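Local coordinates for cobalamin biosynthesis protein CobN (Mycobacterium tuberculosis, PDB 7C6O) that serves as the large, catalytic subunit of cobaltochelatase, the ligase (EC 6.6.1.2) that inserts cobalt into the corrin ring during cobalamin biosynthesis, at residues S889-A894 with D946-V951; R1127-M1132 with Q1170-D1175. All coordinates share one frame; numbering follows the deposited sequence.

Interaction 1. Residues S889-A894 with D946-V951; sequences SAMRTA and DAFPHV
Met-891 and Phe-948 meet because each first torsion sets CG beside the backbone N and anti to the carbonyl carbon, chi1 -65° in the methionine and -64° in the phenylalanine. Beyond CG the methionine runs extended and carries its methyl end across to the second segment, while the benzyl group of Phe-948 reaches the first helix with its outer atoms, CE1 and CZ. Met-891 CG lies at the edge of the ring, in its plane, 3.7 Å from Phe-948 CZ. The methyl of Ala-890 takes a different side: its CB sits over one face, 4.2 Å from the centroid of the Phe-948 ring and 27° off the normal, a CH-pi contact. Farther along, Met-891 CE also reaches Phe-948 CE1 and CZ, and is then 4.2 Å from Ala-947 CB. Ala-890 and Met-891, consecutive in one helical turn, thus meet the ring over a face and at an edge, and the touching surface is wholly apolar and buried. Phe-948 itself is the N-cap residue of helix 949-963, at the break after helix 942-947, where it also meets the ring of Phe-944. Helix 595-604 lines the same region through Pro-595 and Thr-599 against Met-891, and helix 887-893 follows directly on strand 880-885, the neighbour of strand 935-940 in the mixed sheet.

Interaction 2. Residues R1127-M1132 with Q1170-D1175; sequences RWMAAM and QRYVLD
In the helical C-terminal part of the chain, the short helix 1126-1132 packs beside the end of helix 1162-1174 through Met-1129, Trp-1128 and Tyr-1172. The segment axes run at 28° to each other and approach to 12.2 Å, a separation bridged by long side chains. Met-1129 is bent at its last torsion (chi3 64°), which turns the methyl toward the opposing helix: CE lies 3.6 Å from Tyr-1172 CD1 and 3.4 Å from the backbone Arg-1171 O. Its sulfur stands 5.0 Å from the centroid of the Tyr-1172 ring in an oblique Met-aromatic contact, and also touches Arg-1171 CB. The side chains of Trp-1128 and Tyr-1172 run across each other at about a right angle, and Tyr-1172 OH comes obliquely to Trp-1128 CZ3, 3.2 Å away. That hydroxyl is hydrogen-bonded to Val-1123 O, which ties the tyrosine to the end of helix 1111-1123. Within the first helix, Met-1132 CG lies over one face of the indole, displaced toward its rim. Met-1143 of helix 1136-1157 touches both Trp-1128 and Tyr-1172. The arrangement is a Met-aromatic contact joining two nearly parallel helix ends within the run of helices that closes the chain.

Interactions 1 and 2 follow one another along the chain and share the CobN/magnesium chelatase family region, yet they do not touch: their centres are 37 Å apart and their nearest atoms about 16 Å. The centre of interaction 1 lies about 8 Å from the centre of the chain, among helices beside a mixed sheet, whereas that of interaction 2, about 33 Å from the centre of the chain, belongs to the helical C-terminal end. Both rely on a methionine meeting an aromatic ring, but the polar settings differ, since only in interaction 2 does that ring carry a hydroxyl, anchored to a backbone carbonyl. The sodium ion is bound near the N-terminus by Asp-125 and Ser-127, which belong to neither contact.

Interaction 1. Residues S889-A894 with D946-V951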
loop_
_atom_site.group_PDB
_atom_site.type_symbol
_atom_site.label_atom_id
_atom_site.label_comp_id
_atom_site.label_asym_id
_atom_site.label_seq_id
_atom_site.Cartn_x
_atom_site.Cartn_y
_atom_site.Cartn_z
ATOM N N SER A 889 7.096 1.614 1.610
ATOM C CA SER A 889 8.470 1.197 1.865
ATOM C C SER A 889 8.515 -0.122 2.625
ATOM O O SER A 889 9.332 -0.996 2.314
ATOM C CB SER A 889 9.208 2.281 2.650
ATOM O OG SER A 889 9.205 3.512 1.947
ATOM N N ALA A 890 7.656 -0.279 3.635
ATOM C CA ALA A 890 7.604 -1.544 4.355
ATOM C C ALA A 890 7.212 -2.689 3.432
ATOM O O ALA A 890 7.674 -3.820 3.613
ATOM C CB ALA A 890 6.627 -1.447 5.527
ATOM N N MET A 891 6.382 -2.414 2.426
ATOM C CA MET A 891 5.983 -3.461 1.493
ATOM C C MET A 891 7.069 -3.761 0.465
ATOM O O MET A 891 7.161 -4.896 -0.014
ATOM C CB MET A 891 4.686 -3.065 0.794
ATOM C CG MET A 891 3.496 -2.957 1.730
ATOM S SD MET A 891 2.034 -2.339 0.884
ATOM C CE MET A 891 0.774 -2.666 2.119
ATOM N N ARG A 892 7.890 -2.765 0.111
ATOM C CA ARG A 892 8.981 -2.997 -0.831
ATOM C C ARG A 892 10.120 -3.789 -0.198
ATOM O O ARG A 892 10.801 -4.558 -0.889
ATOM C CB ARG A 892 9.539 -1.670 -1.351
ATOM C CG ARG A 892 8.632 -0.843 -2.251
ATOM C CD ARG A 892 9.399 0.398 -2.734
ATOM N NE ARG A 892 8.587 1.301 -3.541
ATOM C CZ ARG A 892 8.444 2.600 -3.303
ATOM N NH1 ARG A 892 9.074 3.170 -2.283
ATOM N NH2 ARG A 892 7.684 3.334 -4.101
ATOM N N THR A 893 10.359 -3.598 1.101
ATOM C CA THR A 893 11.544 -4.121 1.764
ATOM C C THR A 893 11.252 -5.161 2.834
ATOM O O THR A 893 12.204 -5.736 3.380
ATOM C CB THR A 893 12.332 -2.980 2.424
ATOM O OG1 THR A 893 11.572 -2.463 3.521
ATOM C CG2 THR A 893 12.596 -1.859 1.429
ATOM N N ALA A 894 9.983 -5.406 3.154
ATOM C CA ALA A 894 9.561 -6.223 4.290
ATOM C C ALA A 894 9.985 -5.617 5.627
ATOM O O ALA A 894 10.108 -6.334 6.624
ATOM C CB ALA A 894 10.059 -7.671 4.171
ATOM N N ASP A 946 -2.858 2.774 8.445
ATOM C CA ASP A 946 -3.951 1.932 7.961
ATOM C C ASP A 946 -3.527 0.475 7.825
ATOM O O ASP A 946 -4.257 -0.438 8.235
ATOM C CB ASP A 946 -4.444 2.436 6.605
ATOM C CG ASP A 946 -5.135 3.774 6.685
ATOM O OD1 ASP A 946 -5.198 4.367 7.784
ATOM O OD2 ASP A 946 -5.618 4.228 5.628
ATOM N N ALA A 947 -2.366 0.235 7.215
ATOM C CA ALA A 947 -1.984 -1.098 6.771
ATOM C C ALA A 947 -1.125 -1.862 7.768
ATOM O O ALA A 947 -1.074 -3.095 7.695
ATOM C CB ALA A 947 -1.226 -1.013 5.440
ATOM N N PHE A 948 -0.448 -1.176 8.684
ATOM C CA PHE A 948 0.472 -1.825 9.619
ATOM C C PHE A 948 0.148 -1.437 11.058
ATOM O O PHE A 948 1.002 -0.926 11.789
ATOM C CB PHE A 948 1.917 -1.483 9.259
ATOM C CG PHE A 948 2.340 -2.016 7.920
ATOM C CD1 PHE A 948 2.349 -1.197 6.802
ATOM C CD2 PHE A 948 2.695 -3.347 7.771
ATOM C CE1 PHE A 948 2.728 -1.691 5.566
ATOM C CE2 PHE A 948 3.074 -3.848 6.537
ATOM C CZ PHE A 948 3.090 -3.020 5.431
ATOM N N PRO A 949 -1.083 -1.693 11.512
ATOM C CA PRO A 949 -1.416 -1.332 12.897
ATOM C C PRO A 949 -0.629 -2.138 13.914
ATOM O O PRO A 949 -0.294 -1.605 14.979
ATOM C CB PRO A 949 -2.922 -1.615 12.979
ATOM C CG PRO A 949 -3.133 -2.727 12.006
ATOM C CD PRO A 949 -2.169 -2.461 10.872
ATOM N N HIS A 950 -0.309 -3.401 13.609
ATOM C CA HIS A 950 0.506 -4.201 14.519
ATOM C C HIS A 950 1.890 -3.596 14.702
ATOM O O HIS A 950 2.476 -3.702 15.785
ATOM C CB HIS A 950 0.643 -5.638 14.003
ATOM C CG HIS A 950 -0.637 -6.242 13.512
ATOM N ND1 HIS A 950 -1.154 -5.977 12.263
ATOM C CD2 HIS A 950 -1.489 -7.120 14.094
ATOM C CE1 HIS A 950 -2.276 -6.654 12.100
ATOM N NE2 HIS A 950 -2.503 -7.356 13.196
ATOM N N VAL A 951 2.429 -2.965 13.658
ATOM C CA VAL A 951 3.761 -2.374 13.741
ATOM C C VAL A 951 3.738 -1.088 14.556
ATOM O O VAL A 951 4.662 -0.818 15.331
ATOM C CB VAL A 951 4.325 -2.134 12.331
ATOM C CG1 VAL A 951 5.680 -1.465 12.421
ATOM C CG2 VAL A 951 4.421 -3.443 11.562
#

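Interaction 2. Residues R1127-M1132 with Q1170-D1175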
loop_
_atom_site.group_PDB
_atom_site.type_symbol
_atom_site.label_atom_id
_atom_site.label_comp_id
_atom_site.label_asym_id
_atom_site.label_seq_id
_atom_site.Cartn_x
_atom_site.Cartn_y
_atom_site.Cartn_z
ATOM N N ARG A 1127 21.219 12.302 -21.113
ATOM C CA ARG A 1127 20.562 11.050 -21.476
ATOM C C ARG A 1127 19.132 11.004 -20.949
ATOM O O ARG A 1127 18.224 10.536 -21.646
ATOM C CB ARG A 1127 21.364 9.858 -20.951
ATOM C CG ARG A 1127 22.669 9.604 -21.692
ATOM C CD ARG A 1127 23.399 8.394 -21.124
ATOM N NE ARG A 1127 22.503 7.253 -20.953
ATOM C CZ ARG A 1127 22.143 6.428 -21.931
ATOM N NH1 ARG A 1127 22.602 6.612 -23.162
ATOM N NH2 ARG A 1127 21.323 5.417 -21.681
ATOM N N TRP A 1128 18.913 11.487 -19.723
ATOM C CA TRP A 1128 17.562 11.498 -19.172
ATOM C C TRP A 1128 16.697 12.557 -19.841
ATOM O O TRP A 1128 15.521 12.312 -20.129
ATOM C CB TRP A 1128 17.598 11.728 -17.662
ATOM C CG TRP A 1128 16.225 11.757 -17.064
ATOM C CD1 TRP A 1128 15.458 10.682 -16.722
ATOM C CD2 TRP A 1128 15.443 12.919 -16.769
ATOM N NE1 TRP A 1128 14.249 11.101 -16.224
ATOM C CE2 TRP A 1128 14.215 12.472 -16.240
ATOM C CE3 TRP A 1128 15.661 14.294 -16.898
ATOM C CZ2 TRP A 1128 13.211 13.350 -15.837
ATOM C CZ3 TRP A 1128 14.664 15.165 -16.494
ATOM C CH2 TRP A 1128 13.454 14.690 -15.972
ATOM N N MET A 1129 17.255 13.747 -20.085
ATOM C CA MET A 1129 16.477 14.788 -20.749
ATOM C C MET A 1129 16.070 14.355 -22.152
ATOM O O MET A 1129 14.929 14.583 -22.571
ATOM C CB MET A 1129 17.264 16.098 -20.790
ATOM C CG MET A 1129 17.520 16.698 -19.417
ATOM S SD MET A 1129 18.168 18.381 -19.473
ATOM C CE MET A 1129 16.784 19.244 -20.219
ATOM N N ALA A 1130 16.982 13.714 -22.887
ATOM C CA ALA A 1130 16.642 13.230 -24.221
ATOM C C ALA A 1130 15.589 12.130 -24.152
ATOM O O ALA A 1130 14.711 12.049 -25.020
ATOM C CB ALA A 1130 17.900 12.736 -24.936
ATOM N N ALA A 1131 15.654 11.284 -23.119
ATOM C CA ALA A 1131 14.652 10.237 -22.948
ATOM C C ALA A 1131 13.265 10.825 -22.715
ATOM O O ALA A 1131 12.273 10.328 -23.262
ATOM C CB ALA A 1131 15.043 9.318 -21.789
ATOM N N MET A 1132 13.169 11.876 -21.897
ATOM C CA MET A 1132 11.866 12.497 -21.678
ATOM C C MET A 1132 11.355 13.184 -22.938
ATOM O O MET A 1132 10.140 13.220 -23.172
ATOM C CB MET A 1132 11.939 13.489 -20.517
ATOM C CG MET A 1132 12.341 12.870 -19.183
ATOM S SD MET A 1132 11.187 11.611 -18.580
ATOM C CE MET A 1132 12.015 10.094 -19.063
ATOM N N GLN A 1170 18.785 27.141 -17.464
ATOM C CA GLN A 1170 19.322 27.100 -18.818
ATOM C C GLN A 1170 18.945 25.803 -19.528
ATOM O O GLN A 1170 18.514 25.823 -20.686
ATOM C CB GLN A 1170 20.842 27.278 -18.782
ATOM C CG GLN A 1170 21.500 27.238 -20.147
ATOM C CD GLN A 1170 20.959 28.298 -21.084
ATOM O OE1 GLN A 1170 20.683 29.426 -20.674
ATOM N NE2 GLN A 1170 20.798 27.937 -22.353
ATOM N N ARG A 1171 19.095 24.664 -18.846
ATOM C CA ARG A 1171 18.878 23.381 -19.511
ATOM C C ARG A 1171 17.399 23.132 -19.787
ATOM O O ARG A 1171 17.042 22.601 -20.844
ATOM C CB ARG A 1171 19.456 22.239 -18.673
ATOM C CG ARG A 1171 20.962 22.306 -18.463
ATOM C CD ARG A 1171 21.700 22.330 -19.786
ATOM N NE ARG A 1171 21.642 21.047 -20.479
ATOM C CZ ARG A 1171 21.898 20.890 -21.774
ATOM N NH1 ARG A 1171 22.216 21.940 -22.521
ATOM N NH2 ARG A 1171 21.828 19.686 -22.325
ATOM N N TYR A 1172 16.525 23.496 -18.848
ATOM C CA TYR A 1172 15.113 23.147 -18.960
ATOM C C TYR A 1172 14.306 24.179 -19.737
ATOM O O TYR A 1172 13.437 23.810 -20.537
ATOM C CB TYR A 1172 14.489 22.980 -17.568
ATOM C CG TYR A 1172 14.727 21.641 -16.902
ATOM C CD1 TYR A 1172 15.853 20.880 -17.188
ATOM C CD2 TYR A 1172 13.811 21.135 -15.990
ATOM C CE1 TYR A 1172 16.060 19.653 -16.577
ATOM C CE2 TYR A 1172 14.010 19.912 -15.374
ATOM C CZ TYR A 1172 15.133 19.177 -15.670
ATOM O OH TYR A 1172 15.323 17.964 -15.049
ATOM N N VAL A 1173 14.568 25.466 -19.522
ATOM C CA VAL A 1173 13.670 26.535 -19.939
ATOM C C VAL A 1173 14.245 27.342 -21.100
ATOM O O VAL A 1173 13.555 27.598 -22.089
ATOM C CB VAL A 1173 13.325 27.450 -18.744
ATOM C CG1 VAL A 1173 12.356 28.551 -19.168
ATOM C CG2 VAL A 1173 12.741 26.625 -17.607
ATOM N N LEU A 1174 15.505 27.757 -20.994
ATOM C CA LEU A 1174 16.083 28.661 -21.984
ATOM C C LEU A 1174 16.729 27.932 -23.155
ATOM O O LEU A 1174 16.820 28.498 -24.251
ATOM C CB LEU A 1174 17.109 29.582 -21.318
ATOM C CG LEU A 1174 16.552 30.489 -20.216
ATOM C CD1 LEU A 1174 17.639 31.403 -19.665
ATOM C CD2 LEU A 1174 15.364 31.300 -20.724
ATOM N N ASP A 1175 17.174 26.693 -22.952
ATOM C CA ASP A 1175 17.756 25.909 -24.034
ATOM C C ASP A 1175 16.779 25.799 -25.200
ATOM O O ASP A 1175 15.614 25.440 -25.014
ATOM C CB ASP A 1175 18.129 24.517 -23.525
ATOM C CG ASP A 1175 18.691 23.631 -24.613
ATOM O OD1 ASP A 1175 19.833 23.883 -25.052
ATOM O OD2 ASP A 1175 17.994 22.680 -25.028
#